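Local coordinates for protein putative endo-1,4-beta-xylanase (Bacteroides thetaiotaomicron VPI-5482, PDB 5MSX) that is a calcium-binding family 43 glycoside hydrolase of a gut bacterium, probably an arabinofuranosidase that acts on plant pectin, at residues C[241-255]-C[298-310]. Sequence-based numbering, arbitrary orientation.
With EDO (1,2-ethanediol), chain B; EDO (1,2-ethanediol), chain D.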
# COMPACT_ATOMS: atom_id res chain seq x y z
N PRO C 241 12.28 -28.55 -18.59
CA PRO C 241 13.51 -29.30 -18.84
C PRO C 241 13.20 -30.78 -18.90
O PRO C 241 12.12 -31.21 -18.45
CB PRO C 241 14.35 -29.01 -17.60
CG PRO C 241 13.34 -28.86 -16.53
CD PRO C 241 12.12 -28.23 -17.16
N GLU C 242 14.13 -31.57 -19.43
CA GLU C 242 13.96 -33.04 -19.51
C GLU C 242 13.83 -33.68 -18.12
O GLU C 242 12.97 -34.53 -17.90
CB GLU C 242 15.13 -33.68 -20.27
N GLN C 243 14.67 -33.23 -17.20
CA GLN C 243 14.69 -33.73 -15.83
C GLN C 243 13.81 -32.80 -14.97
O GLN C 243 14.31 -32.00 -14.15
CB GLN C 243 16.16 -33.74 -15.38
CG GLN C 243 16.48 -34.38 -14.06
CD GLN C 243 18.00 -34.41 -13.80
OE1 GLN C 243 18.66 -33.38 -13.83
NE2 GLN C 243 18.53 -35.59 -13.55
N ASP C 244 12.50 -32.90 -15.18
CA ASP C 244 11.50 -32.00 -14.56
C ASP C 244 10.88 -32.52 -13.22
O ASP C 244 10.18 -31.77 -12.56
CB ASP C 244 10.40 -31.61 -15.58
CG ASP C 244 9.44 -32.78 -15.92
OD1 ASP C 244 9.89 -33.95 -15.89
OD2 ASP C 244 8.24 -32.52 -16.19
N ILE C 245 11.14 -33.77 -12.83
CA ILE C 245 10.64 -34.29 -11.56
C ILE C 245 11.70 -34.05 -10.49
O ILE C 245 12.77 -34.61 -10.52
CB ILE C 245 10.32 -35.79 -11.62
CG1 ILE C 245 9.21 -36.07 -12.65
CG2 ILE C 245 9.90 -36.30 -10.25
CD1 ILE C 245 7.80 -35.80 -12.20
N ILE C 246 11.38 -33.20 -9.53
CA ILE C 246 12.36 -32.83 -8.54
C ILE C 246 12.19 -33.50 -7.18
O ILE C 246 13.13 -33.50 -6.44
CB ILE C 246 12.56 -31.31 -8.43
CG1 ILE C 246 11.29 -30.61 -7.98
CG2 ILE C 246 13.05 -30.75 -9.77
CD1 ILE C 246 11.42 -29.10 -8.04
N SER C 247 11.01 -34.04 -6.87
CA SER C 247 10.83 -34.85 -5.66
C SER C 247 9.91 -35.98 -5.98
O SER C 247 8.94 -35.80 -6.71
CB SER C 247 10.31 -34.05 -4.47
OG SER C 247 8.95 -33.69 -4.60
N THR C 248 10.24 -37.16 -5.47
CA THR C 248 9.47 -38.38 -5.72
C THR C 248 9.82 -39.42 -4.66
O THR C 248 10.86 -39.31 -4.02
CB THR C 248 9.74 -38.93 -7.15
OG1 THR C 248 8.79 -39.96 -7.43
CG2 THR C 248 11.17 -39.52 -7.31
N THR C 249 8.96 -40.41 -4.46
CA THR C 249 9.23 -41.51 -3.52
C THR C 249 10.63 -42.10 -3.73
O THR C 249 11.06 -42.32 -4.86
CB THR C 249 8.14 -42.60 -3.61
OG1 THR C 249 6.92 -42.07 -3.07
CG2 THR C 249 8.56 -43.91 -2.85
N ASN C 250 11.36 -42.25 -2.62
CA ASN C 250 12.66 -42.95 -2.59
C ASN C 250 12.46 -44.21 -1.73
O ASN C 250 12.46 -44.16 -0.47
CB ASN C 250 13.73 -42.05 -2.01
CG ASN C 250 15.11 -42.69 -2.04
OD1 ASN C 250 15.26 -43.90 -1.83
ND2 ASN C 250 16.13 -41.87 -2.26
N TYR C 251 12.26 -45.33 -2.42
CA TYR C 251 11.93 -46.61 -1.80
C TYR C 251 13.05 -47.07 -0.88
O TYR C 251 12.81 -47.48 0.25
CB TYR C 251 11.63 -47.67 -2.88
CG TYR C 251 10.30 -47.46 -3.56
CD1 TYR C 251 9.12 -47.87 -2.96
CD2 TYR C 251 10.21 -46.82 -4.80
CE1 TYR C 251 7.89 -47.68 -3.56
CE2 TYR C 251 8.97 -46.62 -5.41
CZ TYR C 251 7.83 -47.05 -4.77
OH TYR C 251 6.60 -46.88 -5.32
N GLU C 252 14.28 -46.98 -1.38
CA GLU C 252 15.50 -47.34 -0.63
C GLU C 252 15.64 -46.63 0.72
O GLU C 252 16.02 -47.25 1.71
CB GLU C 252 16.75 -47.04 -1.47
N ARG C 253 15.35 -45.33 0.77
CA ARG C 253 15.39 -44.56 2.01
C ARG C 253 14.09 -44.55 2.78
O ARG C 253 14.03 -44.02 3.87
CB ARG C 253 15.86 -43.13 1.76
CG ARG C 253 17.32 -43.09 1.33
CD ARG C 253 17.83 -41.68 1.12
NE ARG C 253 18.96 -41.68 0.21
CZ ARG C 253 19.38 -40.66 -0.55
NH1 ARG C 253 18.76 -39.48 -0.55
NH2 ARG C 253 20.44 -40.83 -1.34
N GLY C 254 13.05 -45.17 2.26
CA GLY C 254 11.76 -45.20 2.97
C GLY C 254 11.10 -43.81 3.08
O GLY C 254 10.59 -43.45 4.16
N ILE C 255 11.13 -43.05 1.98
CA ILE C 255 10.54 -41.69 1.94
C ILE C 255 9.47 -41.64 0.87
O ILE C 255 9.79 -41.68 -0.31
CB ILE C 255 11.62 -40.61 1.74
CG1 ILE C 255 12.57 -40.62 2.95
CG2 ILE C 255 10.99 -39.21 1.56
CD1 ILE C 255 13.90 -39.93 2.70
N ASP C 298 23.28 -24.03 -15.72
CA ASP C 298 22.22 -23.48 -16.61
C ASP C 298 20.92 -23.02 -15.90
O ASP C 298 19.99 -22.55 -16.56
CB ASP C 298 21.89 -24.45 -17.76
CG ASP C 298 21.28 -25.82 -17.30
OD1 ASP C 298 21.01 -26.08 -16.10
OD2 ASP C 298 21.07 -26.68 -18.19
N GLY C 299 20.84 -23.13 -14.57
CA GLY C 299 19.64 -22.77 -13.83
C GLY C 299 18.67 -23.92 -13.59
O GLY C 299 17.71 -23.73 -12.86
N THR C 300 18.90 -25.11 -14.18
CA THR C 300 17.98 -26.23 -13.91
C THR C 300 18.11 -26.68 -12.46
O THR C 300 19.21 -26.58 -11.90
CB THR C 300 18.17 -27.47 -14.81
OG1 THR C 300 19.54 -27.85 -14.83
CG2 THR C 300 17.64 -27.23 -16.21
N ILE C 301 17.01 -27.14 -11.87
CA ILE C 301 17.00 -27.64 -10.49
C ILE C 301 17.48 -29.09 -10.48
O ILE C 301 17.01 -29.91 -11.29
CB ILE C 301 15.58 -27.58 -9.85
CG1 ILE C 301 15.10 -26.13 -9.74
CG2 ILE C 301 15.57 -28.24 -8.48
CD1 ILE C 301 13.62 -25.99 -9.43
N ARG C 302 18.40 -29.40 -9.57
CA ARG C 302 18.83 -30.79 -9.41
C ARG C 302 17.78 -31.54 -8.61
O ARG C 302 17.37 -31.05 -7.55
CB ARG C 302 20.19 -30.87 -8.72
CG ARG C 302 21.32 -30.16 -9.49
CD ARG C 302 22.71 -30.37 -8.87
NE ARG C 302 22.99 -31.79 -8.63
CZ ARG C 302 23.17 -32.71 -9.56
NH1 ARG C 302 23.18 -32.39 -10.86
NH2 ARG C 302 23.37 -33.97 -9.19
N PRO C 303 17.33 -32.73 -9.09
CA PRO C 303 16.34 -33.48 -8.29
C PRO C 303 16.82 -33.63 -6.85
O PRO C 303 18.00 -33.90 -6.61
CB PRO C 303 16.26 -34.83 -9.02
CG PRO C 303 16.55 -34.49 -10.44
CD PRO C 303 17.57 -33.36 -10.40
N VAL C 304 15.92 -33.42 -5.90
CA VAL C 304 16.30 -33.31 -4.49
C VAL C 304 16.68 -34.67 -3.92
O VAL C 304 15.98 -35.62 -4.14
CB VAL C 304 15.16 -32.71 -3.63
CG1 VAL C 304 15.58 -32.66 -2.16
CG2 VAL C 304 14.83 -31.31 -4.13
N GLU C 305 17.79 -34.73 -3.19
CA GLU C 305 18.24 -35.94 -2.52
C GLU C 305 17.52 -35.96 -1.17
O GLU C 305 17.86 -35.20 -0.27
CB GLU C 305 19.76 -35.93 -2.34
CG GLU C 305 20.54 -36.20 -3.63
CD GLU C 305 20.47 -37.67 -4.06
OE1 GLU C 305 20.17 -38.55 -3.22
OE2 GLU C 305 20.73 -37.96 -5.25
N LEU C 306 16.49 -36.79 -1.04
CA LEU C 306 15.65 -36.77 0.14
C LEU C 306 16.25 -37.62 1.27
O LEU C 306 16.72 -38.73 1.04
CB LEU C 306 14.23 -37.26 -0.19
CG LEU C 306 13.54 -36.53 -1.34
CD1 LEU C 306 12.32 -37.32 -1.81
CD2 LEU C 306 13.15 -35.11 -0.97
N THR C 307 16.23 -37.08 2.47
CA THR C 307 16.56 -37.80 3.69
C THR C 307 15.55 -37.36 4.74
O THR C 307 14.93 -36.29 4.62
CB THR C 307 17.98 -37.49 4.22
OG1 THR C 307 17.98 -36.22 4.89
CG2 THR C 307 19.06 -37.46 3.08
N MET C 308 15.45 -38.15 5.79
CA MET C 308 14.80 -37.69 7.01
C MET C 308 15.79 -37.23 8.09
O MET C 308 15.45 -37.28 9.27
CB MET C 308 13.89 -38.79 7.54
CG MET C 308 12.80 -39.21 6.55
SD MET C 308 11.88 -40.53 7.32
CE MET C 308 10.32 -40.52 6.46
N ASP C 309 16.98 -36.76 7.70
CA ASP C 309 18.02 -36.34 8.66
C ASP C 309 17.96 -34.86 8.98
O ASP C 309 18.44 -34.48 10.01
CB ASP C 309 19.41 -36.69 8.15
CG ASP C 309 19.57 -38.16 7.89
OD1 ASP C 309 19.06 -38.96 8.69
OD2 ASP C 309 20.21 -38.55 6.88
N GLY C 310 17.36 -34.04 8.11
CA GLY C 310 17.32 -32.61 8.31
C GLY C 310 18.61 -31.93 7.86
O GLY C 310 19.51 -32.53 7.31
C1 EDO B . 19.79 -30.94 -4.85
O1 EDO B . 18.45 -30.53 -5.19
C2 EDO B . 19.98 -32.17 -3.97
O2 EDO B . 19.28 -32.05 -2.69
C1 EDO D . 12.12 -37.90 -15.59
O1 EDO D . 13.48 -37.82 -16.01
C2 EDO D . 11.69 -36.51 -15.17
O2 EDO D . 12.55 -35.97 -14.16
O HOH W 1 16.01 -30.06 -13.77
O HOH W 2 13.66 -36.72 -5.46
O HOH W 3 15.84 -39.13 -2.94
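On the outermost strand, 245-247, of one blade of the five-bladed beta-propeller of family 43 glycoside hydrolases, Ile246 O accepts from Val304 N (2.8 Å) of the flanking irregular segment 298-310. A water links Gln243 O with Ile301 O. The Gln243 amide lies across the Pro303 ring, while Ile246 CG2 meets Ile301 CG2 at 3.8 Å. Arg253, extended as far as NE, reaches over with its guanidinium end: NH1 donates to Leu306 O (2.7 Å, 166°), and NH1 and NH2 both grip Glu305 OE1, the shorter bond from NH2 (3.0 Å), with the two planes 44° apart. Asn250 ND2 sits above one guanidinium face, offset toward its rim. With CG1 anti to its carbonyl carbon (chi1 -63°), Ile255 sends CD1 to 3.9 Å from Leu306 CB, and its CG1 runs past Met308 CG. Cutting Ile255 back to an alanine removes CG1, CG2 and CD1, which would probably open a gap between Leu306 and Met308 and let the methionine turn more freely. Strand 245-247 borders strand 224-230, with a classic beta bulge where Ile246 and Ser247 both face Tyr225; strands 272-278 and 287-293 lie against 298-310, Phe274 and Tyr276 packing on Val304 and Leu306, Leu293 on Ile301 and Val304.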